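Local atomic coordinates of CARDB domain-containing protein (Pyrococcus furiosus, PDB entry 3IDU), a protein that is of unknown function but binds two manganese ions through this all-beta CARDB domain, one piece of a longer protein. Residues A[15-20]-A[100-105]; A[21-26]-A[112-117]; A[32-37]-A[79-84]; A[39-44]-A[66-71]; A[50-55]-A[94-99]. One frame throughout, in Å; residues are numbered along the deposited sequence.

Contact 1: A[15-20]-A[100-105]. With MN (manganese (II) ion), chain C; MN (manganese (II) ion), chain D.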
# COMPACT_ATOMS: atom_id res chain seq x y z
N GLU A 15 18.03 2.18 -13.69
CA GLU A 15 18.53 0.82 -13.65
C GLU A 15 17.90 -0.04 -12.56
O GLU A 15 18.26 -1.21 -12.42
CB GLU A 15 20.05 0.82 -13.50
CG GLU A 15 20.78 1.56 -14.61
CD GLU A 15 20.44 1.04 -15.98
OE1 GLU A 15 20.46 -0.20 -16.18
OE2 GLU A 15 20.15 1.86 -16.88
N PHE A 16 16.98 0.52 -11.78
CA PHE A 16 16.33 -0.24 -10.71
C PHE A 16 14.87 0.09 -10.51
O PHE A 16 14.45 1.22 -10.74
CB PHE A 16 16.99 0.01 -9.35
CG PHE A 16 18.45 -0.29 -9.30
CD1 PHE A 16 19.39 0.67 -9.66
CD2 PHE A 16 18.90 -1.53 -8.86
CE1 PHE A 16 20.75 0.41 -9.58
CE2 PHE A 16 20.25 -1.81 -8.78
CZ PHE A 16 21.19 -0.83 -9.13
N PRO A 17 14.08 -0.89 -10.07
CA PRO A 17 12.68 -0.55 -9.85
C PRO A 17 12.64 0.05 -8.44
O PRO A 17 13.66 0.07 -7.75
CB PRO A 17 11.98 -1.91 -9.91
CG PRO A 17 13.01 -2.85 -9.36
CD PRO A 17 14.31 -2.34 -9.98
N ASP A 18 11.51 0.60 -8.03
CA ASP A 18 11.36 1.10 -6.67
C ASP A 18 9.89 1.07 -6.33
O ASP A 18 9.11 1.91 -6.75
CB ASP A 18 11.89 2.53 -6.46
CG ASP A 18 11.83 2.94 -4.99
OD1 ASP A 18 11.48 2.07 -4.16
OD2 ASP A 18 12.12 4.10 -4.64
N LEU A 19 9.54 0.06 -5.56
CA LEU A 19 8.17 -0.14 -5.14
C LEU A 19 7.82 0.71 -3.94
O LEU A 19 8.61 0.85 -3.02
CB LEU A 19 7.98 -1.62 -4.80
CG LEU A 19 8.25 -2.56 -5.97
CD1 LEU A 19 8.43 -3.98 -5.47
CD2 LEU A 19 7.09 -2.47 -6.95
N THR A 20 6.61 1.26 -3.95
CA THR A 20 6.15 2.08 -2.84
C THR A 20 4.66 1.84 -2.65
O THR A 20 3.98 1.39 -3.58
CB THR A 20 6.40 3.58 -3.09
OG1 THR A 20 6.29 4.29 -1.85
CG2 THR A 20 5.37 4.12 -4.06
N ASN A 100 11.18 -8.96 0.50
CA ASN A 100 12.30 -8.35 -0.18
C ASN A 100 13.00 -9.26 -1.18
O ASN A 100 14.16 -9.65 -1.01
CB ASN A 100 13.31 -7.79 0.82
CG ASN A 100 14.40 -6.98 0.15
OD1 ASN A 100 14.16 -6.30 -0.87
ND2 ASN A 100 15.60 -7.02 0.72
N THR A 101 12.27 -9.60 -2.23
CA THR A 101 12.79 -10.45 -3.29
C THR A 101 13.09 -9.59 -4.52
O THR A 101 13.52 -10.09 -5.55
CB THR A 101 11.78 -11.56 -3.65
OG1 THR A 101 10.51 -10.98 -3.96
CG2 THR A 101 11.62 -12.53 -2.49
N VAL A 102 12.86 -8.28 -4.39
CA VAL A 102 13.11 -7.34 -5.48
C VAL A 102 14.11 -6.27 -5.05
O VAL A 102 13.85 -5.55 -4.09
CB VAL A 102 11.80 -6.63 -5.92
CG1 VAL A 102 12.08 -5.71 -7.09
CG2 VAL A 102 10.74 -7.65 -6.28
N VAL A 103 15.25 -6.19 -5.73
CA VAL A 103 16.25 -5.18 -5.40
C VAL A 103 15.76 -3.85 -5.94
O VAL A 103 15.53 -3.72 -7.14
CB VAL A 103 17.62 -5.51 -6.03
CG1 VAL A 103 18.61 -4.36 -5.80
CG2 VAL A 103 18.17 -6.79 -5.40
N GLU A 104 15.58 -2.87 -5.05
CA GLU A 104 15.08 -1.56 -5.45
C GLU A 104 16.00 -0.42 -5.05
O GLU A 104 16.98 -0.60 -4.33
CB GLU A 104 13.73 -1.28 -4.79
CG GLU A 104 12.68 -2.37 -4.88
CD GLU A 104 11.66 -2.25 -3.76
OE1 GLU A 104 11.15 -1.14 -3.53
OE2 GLU A 104 11.38 -3.27 -3.10
N LEU A 105 15.63 0.77 -5.51
CA LEU A 105 16.37 1.98 -5.20
C LEU A 105 16.19 2.30 -3.71
O LEU A 105 17.04 2.96 -3.11
CB LEU A 105 15.82 3.15 -6.02
CG LEU A 105 15.83 3.01 -7.54
CD1 LEU A 105 15.02 4.14 -8.15
CD2 LEU A 105 17.27 3.05 -8.05
MN MN C . 10.76 0.74 -2.37
MN MN D . 12.55 -4.91 -2.25
O HOH W 1 11.42 -5.03 -0.21
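Glu104 OE1 is gripped from two directions: it binds the chain C manganese ion at 2.2 Å and accepts the Leu19 N-H, with OE1 and N 2.9 Å apart. That N-H comes from above the carboxylate plane, 52° out of it. The other oxygen, Glu104 OE2, binds the chain D manganese at 2.2 Å, making Glu104 a bridging carboxylate between the two ions. Asp18 OD1 and Leu19 O join OE1 on the first ion, where Asn106, Asn109 and Asn110 complete the ligands. Asn100 OD1, Val102 O and a water serve the second, together with Asp97 and Glu107. With CG anti to the backbone N (chi1 -174°), the Asp18 side chain crosses that of Glu104 at about a right angle, their carboxylate planes 44° apart, and the two share the positive ion. Backbone and apolar contacts join the two segments beside the metals: Leu105 N donates to Pro17 O (3.1 Å), and Leu105 CD2 packs on Phe16 CB at 3.3 Å. Leu19 lays CD1 beside Val102 CB, 4.3 Å away. With an alanine at Leu19 the main-chain carbonyl ligand would remain, but a gap would probably open beside Val102 and the Glu104 carboxylate. The site lies where strand 19-24 begins, against the loop joining strands 88-96 and 111-118; Leu19 also touches strand 49-58, and the backbone of Asp18 pairs with Leu44.

Contact 2: A[21-26]-A[112-117]; sequences VEIKGP and ATFDVS
Ile23 and Phe114 carry the apolar part of this contact, where two strands run nearly parallel, 15° apart, without sharing a backbone ladder. Ile23 CD1 lies 3.8 Å from Phe114 CB and 3.9 Å from Ala112 CB, bridging the two residues, while Val21 CG2 meets the same Ala112 CB at 3.8 Å. A second kind of contact sets carbonyl oxygens around an aromatic ring. The Phe114 side chain, CG anti to the backbone N (chi1 -166°), extends across to the opposite main chain: Gly25 O approaches CZ at 3.2 Å, Ile23 O lies 3.4 Å from CD2, and Pro26 O stands at the ring edge near CE1. Gly25 takes a backbone conformation in which a CB would collide with the carbonyl oxygen before it. The contact joins the two sheets of the sandwich: strand 19-24 borders the three-stranded sheet and pairs with strand 35-43, while strand 111-118 pairs with strand 88-96 in the other.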
# COMPACT_ATOMS: atom_id res chain seq x y z
N VAL A 21 4.15 2.13 -1.46
CA VAL A 21 2.73 1.94 -1.18
C VAL A 21 2.17 3.09 -0.35
O VAL A 21 2.88 3.70 0.46
CB VAL A 21 2.47 0.63 -0.41
CG1 VAL A 21 2.73 -0.57 -1.30
CG2 VAL A 21 3.33 0.57 0.84
N GLU A 22 0.89 3.36 -0.55
CA GLU A 22 0.19 4.42 0.18
C GLU A 22 -1.26 3.97 0.33
O GLU A 22 -1.83 3.37 -0.58
CB GLU A 22 0.24 5.73 -0.60
CG GLU A 22 0.16 6.97 0.28
CD GLU A 22 -0.26 8.21 -0.49
OE1 GLU A 22 0.15 8.36 -1.66
OE2 GLU A 22 -0.99 9.05 0.08
N ILE A 23 -1.85 4.27 1.48
CA ILE A 23 -3.24 3.90 1.75
C ILE A 23 -4.09 5.16 1.73
O ILE A 23 -3.67 6.20 2.23
CB ILE A 23 -3.39 3.26 3.14
CG1 ILE A 23 -2.58 1.97 3.22
CG2 ILE A 23 -4.86 3.02 3.44
CD1 ILE A 23 -2.23 1.56 4.64
N LYS A 24 -5.28 5.07 1.15
CA LYS A 24 -6.19 6.21 1.11
C LYS A 24 -7.61 5.76 1.44
O LYS A 24 -8.06 4.72 0.97
CB LYS A 24 -6.18 6.88 -0.27
CG LYS A 24 -4.85 7.52 -0.62
CD LYS A 24 -4.98 8.47 -1.80
CE LYS A 24 -3.63 9.08 -2.14
NZ LYS A 24 -3.75 10.10 -3.21
N GLY A 25 -8.30 6.55 2.26
CA GLY A 25 -9.66 6.21 2.64
C GLY A 25 -10.08 6.97 3.88
O GLY A 25 -9.32 7.79 4.38
N PRO A 26 -11.29 6.71 4.40
CA PRO A 26 -11.77 7.41 5.60
C PRO A 26 -10.93 7.13 6.85
O PRO A 26 -10.62 5.98 7.15
CB PRO A 26 -13.20 6.92 5.74
CG PRO A 26 -13.12 5.52 5.21
CD PRO A 26 -12.27 5.70 3.97
N ALA A 112 3.35 1.36 4.39
CA ALA A 112 2.43 2.46 4.62
C ALA A 112 1.72 2.25 5.96
O ALA A 112 1.47 1.12 6.38
CB ALA A 112 1.40 2.54 3.49
N THR A 113 1.40 3.36 6.62
CA THR A 113 0.71 3.31 7.90
C THR A 113 -0.46 4.28 7.82
O THR A 113 -0.30 5.42 7.40
CB THR A 113 1.65 3.72 9.06
OG1 THR A 113 2.82 2.89 9.02
CG2 THR A 113 0.95 3.53 10.40
N PHE A 114 -1.64 3.81 8.20
CA PHE A 114 -2.84 4.63 8.15
C PHE A 114 -3.71 4.29 9.35
O PHE A 114 -4.09 3.14 9.55
CB PHE A 114 -3.58 4.37 6.84
CG PHE A 114 -4.64 5.38 6.52
CD1 PHE A 114 -5.87 5.35 7.16
CD2 PHE A 114 -4.39 6.38 5.58
CE1 PHE A 114 -6.85 6.30 6.87
CE2 PHE A 114 -5.36 7.34 5.29
CZ PHE A 114 -6.60 7.30 5.94
N ASP A 115 -4.02 5.30 10.16
CA ASP A 115 -4.83 5.13 11.35
C ASP A 115 -6.31 5.44 11.10
O ASP A 115 -6.65 6.44 10.47
CB ASP A 115 -4.27 6.01 12.46
CG ASP A 115 -2.88 5.58 12.90
OD1 ASP A 115 -1.99 6.44 13.05
OD2 ASP A 115 -2.67 4.36 13.08
N VAL A 116 -7.18 4.56 11.59
CA VAL A 116 -8.62 4.72 11.42
C VAL A 116 -9.34 4.65 12.76
O VAL A 116 -9.10 3.73 13.55
CB VAL A 116 -9.19 3.62 10.50
CG1 VAL A 116 -10.70 3.77 10.38
CG2 VAL A 116 -8.54 3.70 9.13
N SER A 117 -10.21 5.61 13.01
CA SER A 117 -10.96 5.63 14.26
C SER A 117 -12.39 5.13 14.05
O SER A 117 -13.20 5.79 13.40
CB SER A 117 -11.00 7.05 14.83
OG SER A 117 -11.68 7.08 16.07

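Contact 3: A[32-37]-A[79-84]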
# COMPACT_ATOMS: atom_id res chain seq x y z
N ASN A 32 -19.96 -1.37 12.10
CA ASN A 32 -20.88 -2.07 11.21
C ASN A 32 -21.24 -1.26 9.97
O ASN A 32 -22.35 -1.39 9.44
CB ASN A 32 -22.15 -2.46 11.97
CG ASN A 32 -21.85 -3.31 13.20
OD1 ASN A 32 -21.23 -4.36 13.10
ND2 ASN A 32 -22.30 -2.85 14.36
N LYS A 33 -20.31 -0.43 9.52
CA LYS A 33 -20.53 0.39 8.33
C LYS A 33 -19.48 0.08 7.27
O LYS A 33 -18.29 0.05 7.55
CB LYS A 33 -20.47 1.88 8.70
CG LYS A 33 -21.61 2.33 9.60
CD LYS A 33 -21.52 3.81 9.92
CE LYS A 33 -22.69 4.26 10.77
NZ LYS A 33 -22.62 5.71 11.11
N LEU A 34 -19.94 -0.15 6.04
CA LEU A 34 -19.06 -0.46 4.93
C LEU A 34 -18.12 0.71 4.62
O LEU A 34 -18.57 1.82 4.38
CB LEU A 34 -19.88 -0.79 3.68
CG LEU A 34 -19.09 -1.09 2.40
CD1 LEU A 34 -18.26 -2.35 2.60
CD2 LEU A 34 -20.05 -1.27 1.23
N ALA A 35 -16.82 0.43 4.64
CA ALA A 35 -15.82 1.45 4.35
C ALA A 35 -14.94 0.98 3.19
O ALA A 35 -14.53 -0.18 3.16
CB ALA A 35 -14.97 1.73 5.58
N GLU A 36 -14.66 1.87 2.25
CA GLU A 36 -13.84 1.52 1.10
C GLU A 36 -12.49 2.22 1.14
O GLU A 36 -12.40 3.44 1.27
CB GLU A 36 -14.58 1.90 -0.19
CG GLU A 36 -15.94 1.22 -0.34
CD GLU A 36 -16.68 1.64 -1.60
OE1 GLU A 36 -17.81 1.15 -1.82
OE2 GLU A 36 -16.14 2.46 -2.38
N TYR A 37 -11.42 1.43 1.04
CA TYR A 37 -10.07 1.97 1.07
C TYR A 37 -9.34 1.65 -0.22
O TYR A 37 -9.73 0.75 -0.96
CB TYR A 37 -9.27 1.40 2.24
CG TYR A 37 -9.74 1.87 3.59
CD1 TYR A 37 -10.82 1.27 4.23
CD2 TYR A 37 -9.12 2.95 4.22
CE1 TYR A 37 -11.27 1.73 5.47
CE2 TYR A 37 -9.56 3.42 5.45
CZ TYR A 37 -10.64 2.81 6.07
OH TYR A 37 -11.09 3.28 7.28
N THR A 79 -8.12 -2.12 -4.25
CA THR A 79 -9.18 -1.75 -3.33
C THR A 79 -9.57 -2.88 -2.41
O THR A 79 -9.33 -4.05 -2.70
CB THR A 79 -10.44 -1.30 -4.09
OG1 THR A 79 -10.92 -2.38 -4.89
CG2 THR A 79 -10.12 -0.11 -4.99
N PHE A 80 -10.15 -2.51 -1.28
CA PHE A 80 -10.63 -3.49 -0.31
C PHE A 80 -11.66 -2.82 0.58
O PHE A 80 -11.51 -1.65 0.95
CB PHE A 80 -9.48 -4.07 0.53
CG PHE A 80 -8.86 -3.10 1.49
CD1 PHE A 80 -7.80 -2.29 1.10
CD2 PHE A 80 -9.33 -3.00 2.80
CE1 PHE A 80 -7.21 -1.39 2.00
CE2 PHE A 80 -8.76 -2.11 3.71
CZ PHE A 80 -7.69 -1.31 3.31
N ASN A 81 -12.73 -3.55 0.89
CA ASN A 81 -13.77 -3.01 1.75
C ASN A 81 -13.56 -3.53 3.16
O ASN A 81 -13.03 -4.62 3.36
CB ASN A 81 -15.16 -3.43 1.25
CG ASN A 81 -15.41 -3.01 -0.19
OD1 ASN A 81 -14.99 -1.93 -0.62
ND2 ASN A 81 -16.12 -3.86 -0.93
N TRP A 82 -13.98 -2.74 4.14
CA TRP A 82 -13.84 -3.13 5.53
C TRP A 82 -15.03 -2.65 6.35
O TRP A 82 -15.31 -1.45 6.42
CB TRP A 82 -12.55 -2.57 6.12
CG TRP A 82 -12.36 -2.89 7.57
CD1 TRP A 82 -12.59 -4.10 8.18
CD2 TRP A 82 -11.85 -2.02 8.59
NE1 TRP A 82 -12.26 -4.02 9.51
CE2 TRP A 82 -11.80 -2.76 9.79
CE3 TRP A 82 -11.44 -0.68 8.60
CZ2 TRP A 82 -11.35 -2.21 10.99
CZ3 TRP A 82 -10.99 -0.13 9.79
CH2 TRP A 82 -10.94 -0.90 10.97
N THR A 83 -15.72 -3.59 6.97
CA THR A 83 -16.88 -3.29 7.80
C THR A 83 -16.53 -3.64 9.24
O THR A 83 -16.68 -4.79 9.66
CB THR A 83 -18.11 -4.11 7.37
OG1 THR A 83 -18.32 -3.95 5.96
CG2 THR A 83 -19.35 -3.63 8.11
N PRO A 84 -16.04 -2.65 10.02
CA PRO A 84 -15.66 -2.82 11.42
C PRO A 84 -16.81 -3.35 12.27
O PRO A 84 -17.97 -3.01 12.03
CB PRO A 84 -15.26 -1.41 11.85
CG PRO A 84 -14.76 -0.81 10.59
CD PRO A 84 -15.75 -1.28 9.57
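Tyr37 and Phe80 form one rung of an antiparallel beta ladder in the three-stranded sheet of this CARDB domain, a member of the E-set clan of immunoglobulin-like sandwiches. Along the second segment, Thr79 comes first, its CA reaching Tyr37 O in a CA-H...O contact. Phe80 O accepts Tyr37 N at 3.1 Å, and a weak bond returns from Phe80 N to Tyr37 O. The torsion of Phe80 (chi1 69°) sets CG between its own N and carbonyl carbon and swings the ring beneath its neighbour, where Tyr37 CB stands over the face, 3.7 Å from the centroid, as a CH-pi contact. The two ring planes are nearly parallel (11°) but slid apart. Replacing Phe80 by a leucine would probably take away the flat surface under Tyr37 CB and leave a gap there. Asn81 turns to the other side of the sheet, where its CB touches Leu34 CD1 at 3.5 Å and its OD1 lies beside Glu36 CG. Trp82 N bonds Ala35 O at 2.8 Å in the carbonyl plane, while its indole presents an edge to Tyr37 CE1, 4.0 Å from CE3. The polar end of Tyr37 is held by Pro26 O. Thr83 rests CG2 against the backbone of Asn32 and Lys33. Beyond the ladder, Pro84 O accepts Asn32 N at 2.6 Å, while its CG lies 3.5 Å above the centre of the Trp82 ring.

Contact 4: A[39-44]-A[66-71]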
# COMPACT_ATOMS: atom_id res chain seq x y z
N VAL A 39 -5.37 1.09 -1.95
CA VAL A 39 -3.94 0.90 -1.75
C VAL A 39 -3.30 1.31 -3.07
O VAL A 39 -3.55 0.69 -4.10
CB VAL A 39 -3.60 -0.57 -1.43
CG1 VAL A 39 -2.09 -0.72 -1.28
CG2 VAL A 39 -4.30 -1.00 -0.14
N HIS A 40 -2.51 2.37 -3.04
CA HIS A 40 -1.82 2.87 -4.23
C HIS A 40 -0.41 2.30 -4.26
O HIS A 40 0.43 2.67 -3.44
CB HIS A 40 -1.77 4.40 -4.21
CG HIS A 40 -3.11 5.05 -4.37
ND1 HIS A 40 -3.40 5.92 -5.40
CD2 HIS A 40 -4.25 4.94 -3.64
CE1 HIS A 40 -4.66 6.30 -5.30
NE2 HIS A 40 -5.20 5.72 -4.24
N VAL A 41 -0.15 1.39 -5.19
CA VAL A 41 1.17 0.77 -5.32
C VAL A 41 1.83 1.33 -6.57
O VAL A 41 1.24 1.32 -7.66
CB VAL A 41 1.05 -0.78 -5.39
CG1 VAL A 41 0.30 -1.19 -6.65
CG2 VAL A 41 2.43 -1.41 -5.35
N LYS A 42 3.05 1.83 -6.43
CA LYS A 42 3.75 2.41 -7.57
C LYS A 42 5.16 1.87 -7.74
O LYS A 42 5.77 1.38 -6.80
CB LYS A 42 3.82 3.93 -7.39
CG LYS A 42 2.51 4.54 -6.91
CD LYS A 42 2.65 5.99 -6.47
CE LYS A 42 2.76 6.93 -7.66
NZ LYS A 42 2.67 8.37 -7.24
N ASN A 43 5.65 1.95 -8.98
CA ASN A 43 7.01 1.56 -9.29
C ASN A 43 7.62 2.85 -9.80
O ASN A 43 7.35 3.26 -10.92
CB ASN A 43 7.07 0.50 -10.39
CG ASN A 43 8.50 0.13 -10.75
OD1 ASN A 43 9.45 0.61 -10.13
ND2 ASN A 43 8.65 -0.74 -11.75
N LEU A 44 8.43 3.49 -8.97
CA LEU A 44 9.06 4.75 -9.35
C LEU A 44 10.28 4.54 -10.24
O LEU A 44 10.79 5.50 -10.82
CB LEU A 44 9.50 5.51 -8.10
CG LEU A 44 8.45 5.66 -6.99
CD1 LEU A 44 9.08 6.32 -5.77
CD2 LEU A 44 7.28 6.48 -7.50
N TRP A 66 -2.49 -9.41 -2.32
CA TRP A 66 -2.53 -9.26 -3.77
C TRP A 66 -1.18 -9.63 -4.33
O TRP A 66 -0.15 -9.54 -3.66
CB TRP A 66 -2.77 -7.81 -4.16
CG TRP A 66 -4.07 -7.20 -3.79
CD1 TRP A 66 -5.17 -7.07 -4.59
CD2 TRP A 66 -4.38 -6.52 -2.57
NE1 TRP A 66 -6.14 -6.35 -3.95
CE2 TRP A 66 -5.68 -6.00 -2.70
CE3 TRP A 66 -3.68 -6.31 -1.38
CZ2 TRP A 66 -6.30 -5.27 -1.69
CZ3 TRP A 66 -4.29 -5.58 -0.37
CH2 TRP A 66 -5.59 -5.07 -0.53
N THR A 67 -1.18 -10.03 -5.60
CA THR A 67 0.04 -10.35 -6.32
C THR A 67 -0.08 -9.45 -7.53
O THR A 67 -0.98 -9.64 -8.35
CB THR A 67 0.06 -11.83 -6.77
OG1 THR A 67 0.28 -12.67 -5.63
CG2 THR A 67 1.15 -12.07 -7.80
N VAL A 68 0.79 -8.45 -7.65
CA VAL A 68 0.69 -7.54 -8.78
C VAL A 68 1.97 -7.37 -9.58
O VAL A 68 3.05 -7.75 -9.14
CB VAL A 68 0.23 -6.13 -8.33
CG1 VAL A 68 -1.03 -6.22 -7.51
CG2 VAL A 68 1.34 -5.44 -7.56
N SER A 69 1.82 -6.80 -10.77
CA SER A 69 2.94 -6.52 -11.64
C SER A 69 2.91 -5.02 -11.86
O SER A 69 1.85 -4.41 -11.85
CB SER A 69 2.80 -7.25 -12.97
OG SER A 69 1.65 -6.81 -13.66
N LEU A 70 4.08 -4.42 -12.05
CA LEU A 70 4.16 -2.98 -12.28
C LEU A 70 5.30 -2.65 -13.21
O LEU A 70 6.46 -2.93 -12.91
CB LEU A 70 4.35 -2.22 -10.97
CG LEU A 70 3.18 -2.19 -10.00
CD1 LEU A 70 3.67 -1.67 -8.65
CD2 LEU A 70 2.06 -1.32 -10.54
N GLY A 71 4.96 -2.06 -14.35
CA GLY A 71 5.98 -1.68 -15.30
C GLY A 71 6.68 -0.44 -14.78
O GLY A 71 6.30 0.10 -13.73
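The indole of Trp66 and the amide of Asn43 are the flat groups of this contact, one at each end. Trp66 receives Val39 CG2 at its CH2 corner, 4.3 Å away, and also packs on Val56 and Leu78. In the Asn43 amide, ND2 donates weakly to Leu70 O (3.3 Å) and to Gly71 O (3.2 Å) but has its main partner in Ile47 O, while OD1 accepts the backbone N-H groups of Asp18 and Gly45. With acceptors around ND2 and donors at OD1, a flipped amide would probably lose these bonds. Between the two groups, Val41, whose CG1 lies between N and the carbonyl carbon (chi1 64°), puts CG2 anti to the backbone N, where it abuts Leu70 CD1 at 3.5 Å; CG1 more loosely approaches Val68 CG2. The pairing is face to face across the sandwich interior. Segments 39-43, of the middle strand of the three-stranded sheet (35-43), and 66-70, of an outer strand of the five-stranded sheet (61-70), cross at -41°, with Leu19 touching Leu70.

Contact 5: A[50-55]-A[94-99]. With MN (manganese (II) ion), chain D.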
# COMPACT_ATOMS: atom_id res chain seq x y z
N PRO A 50 7.72 -7.82 -12.71
CA PRO A 50 6.77 -8.83 -13.18
C PRO A 50 5.84 -9.37 -12.11
O PRO A 50 4.67 -9.67 -12.39
CB PRO A 50 7.68 -9.92 -13.75
CG PRO A 50 8.87 -9.14 -14.24
CD PRO A 50 9.09 -8.16 -13.11
N SER A 51 6.34 -9.49 -10.89
CA SER A 51 5.52 -10.03 -9.81
C SER A 51 6.03 -9.69 -8.41
O SER A 51 7.19 -9.90 -8.10
CB SER A 51 5.43 -11.56 -9.93
OG SER A 51 4.55 -12.10 -8.96
N THR A 52 5.14 -9.15 -7.59
CA THR A 52 5.47 -8.83 -6.21
C THR A 52 4.20 -8.90 -5.39
O THR A 52 3.09 -8.76 -5.92
CB THR A 52 6.12 -7.44 -6.04
OG1 THR A 52 6.63 -7.32 -4.70
CG2 THR A 52 5.11 -6.34 -6.28
N LYS A 53 4.35 -9.13 -4.09
CA LYS A 53 3.20 -9.24 -3.22
C LYS A 53 2.89 -7.97 -2.44
O LYS A 53 3.79 -7.28 -1.96
CB LYS A 53 3.42 -10.41 -2.24
CG LYS A 53 3.60 -11.76 -2.92
CD LYS A 53 3.76 -12.88 -1.90
CE LYS A 53 3.90 -14.24 -2.58
NZ LYS A 53 4.07 -15.36 -1.59
N VAL A 54 1.60 -7.67 -2.34
CA VAL A 54 1.13 -6.52 -1.60
C VAL A 54 0.24 -7.11 -0.50
O VAL A 54 -0.54 -8.03 -0.75
CB VAL A 54 0.31 -5.56 -2.49
CG1 VAL A 54 -0.23 -4.39 -1.65
CG2 VAL A 54 1.18 -5.03 -3.62
N ARG A 55 0.38 -6.59 0.71
CA ARG A 55 -0.39 -7.08 1.84
C ARG A 55 -0.94 -5.93 2.66
O ARG A 55 -0.30 -4.88 2.80
CB ARG A 55 0.49 -7.97 2.74
CG ARG A 55 1.13 -9.17 2.04
CD ARG A 55 1.98 -9.99 3.02
NE ARG A 55 2.59 -11.19 2.44
CZ ARG A 55 3.68 -11.19 1.68
NH1 ARG A 55 4.30 -10.06 1.38
NH2 ARG A 55 4.17 -12.34 1.22
N ALA A 94 0.17 -1.34 5.06
CA ALA A 94 0.20 -1.89 3.72
C ALA A 94 1.67 -2.09 3.40
O ALA A 94 2.50 -1.23 3.71
CB ALA A 94 -0.44 -0.93 2.73
N THR A 95 2.01 -3.23 2.83
CA THR A 95 3.40 -3.51 2.49
C THR A 95 3.52 -4.06 1.08
O THR A 95 2.60 -4.70 0.57
CB THR A 95 4.02 -4.55 3.44
OG1 THR A 95 3.46 -5.84 3.18
CG2 THR A 95 3.76 -4.18 4.89
N VAL A 96 4.66 -3.80 0.45
CA VAL A 96 4.91 -4.32 -0.87
C VAL A 96 6.32 -4.93 -0.83
O VAL A 96 7.23 -4.36 -0.24
CB VAL A 96 4.77 -3.23 -1.96
CG1 VAL A 96 5.75 -2.09 -1.71
CG2 VAL A 96 5.00 -3.84 -3.34
N ASP A 97 6.45 -6.11 -1.43
CA ASP A 97 7.70 -6.86 -1.42
C ASP A 97 8.24 -6.99 -0.01
O ASP A 97 9.42 -6.74 0.25
CB ASP A 97 8.78 -6.24 -2.31
CG ASP A 97 10.00 -7.14 -2.44
OD1 ASP A 97 9.80 -8.37 -2.40
OD2 ASP A 97 11.13 -6.64 -2.58
N GLU A 98 7.37 -7.37 0.92
CA GLU A 98 7.78 -7.52 2.30
C GLU A 98 8.88 -8.57 2.46
O GLU A 98 9.71 -8.46 3.36
CB GLU A 98 6.57 -7.89 3.16
CG GLU A 98 6.72 -7.49 4.61
CD GLU A 98 5.52 -7.89 5.43
OE1 GLU A 98 4.38 -7.70 4.95
OE2 GLU A 98 5.71 -8.39 6.56
N GLU A 99 8.88 -9.57 1.59
CA GLU A 99 9.88 -10.64 1.64
C GLU A 99 11.18 -10.20 0.97
O GLU A 99 12.15 -10.96 0.90
CB GLU A 99 9.37 -11.90 0.94
CG GLU A 99 8.82 -11.65 -0.45
CD GLU A 99 7.32 -11.38 -0.45
OE1 GLU A 99 6.56 -12.34 -0.20
OE2 GLU A 99 6.91 -10.23 -0.69
MN MN D . 12.55 -4.91 -2.25
O HOH W 2 8.06 -9.68 -4.08
O HOH W 3 4.33 -7.45 0.95
O HOH W 1 11.42 -5.03 -0.21
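Asp97 packs its CB 3.4 Å from Thr52 OG1 while its OD2 binds the chain D manganese at 2.3 Å. Water 2 links the same two residues, donating to Asp97 OD1 and hydrogen-bonded to Thr52 OG1; OD1 also takes the N-H of Thr101. Water 1, itself on the ion, donates to Asp97 O. One step out, Asp97 N bonds Lys53 O at 3.0 Å, continuing the antiparallel ladder in which Arg55 and Thr95 form a hydrogen-bonded pair and Val54 and Val96 a non-hydrogen-bonded one. On the interior side Val54 CG2 meets Val96 CG2, next to Val39 and Val41 of the other sheet. Farther out, the extended Arg55 reaches over the turn: NH2 meets Glu99 OE1 at 2.8 Å, on the syn side and in the guanidinium plane, and NH1 adds a weak bond to OE2. Water 3 fills the corner, donating to Lys53 O and Thr95 OG1 and accepting Glu98 N and, weakly, Arg55 NH1; Thr95 OG1 in turn donates to Glu98 OE1 at 2.7 Å. The ion thus sees a carboxylate whose second oxygen is already occupied, at the end of a strand, while the paired charges and ordered water behind it are likely to restrain the turn.

From the N terminus, contact 1 closes the loop from residues 15-20 to 100-105 around the metal ions. Contact 2 starts directly after it on the same strand, 19-24, and ends at 112-117, so the two cross. Contacts 3, 4 and 5 all lie within both of these loops. Contact 4 is enclosed by contact 3, both starting on strand 35-43, whereas contact 5 crosses each of them. Contact 3 pairs two strands of the three-stranded sheet, contact 5 two of the five-stranded one; contacts 2 and 4 tie the sheets together. Contacts 1 and 5 share the second ion, and contact 4 touches contact 1.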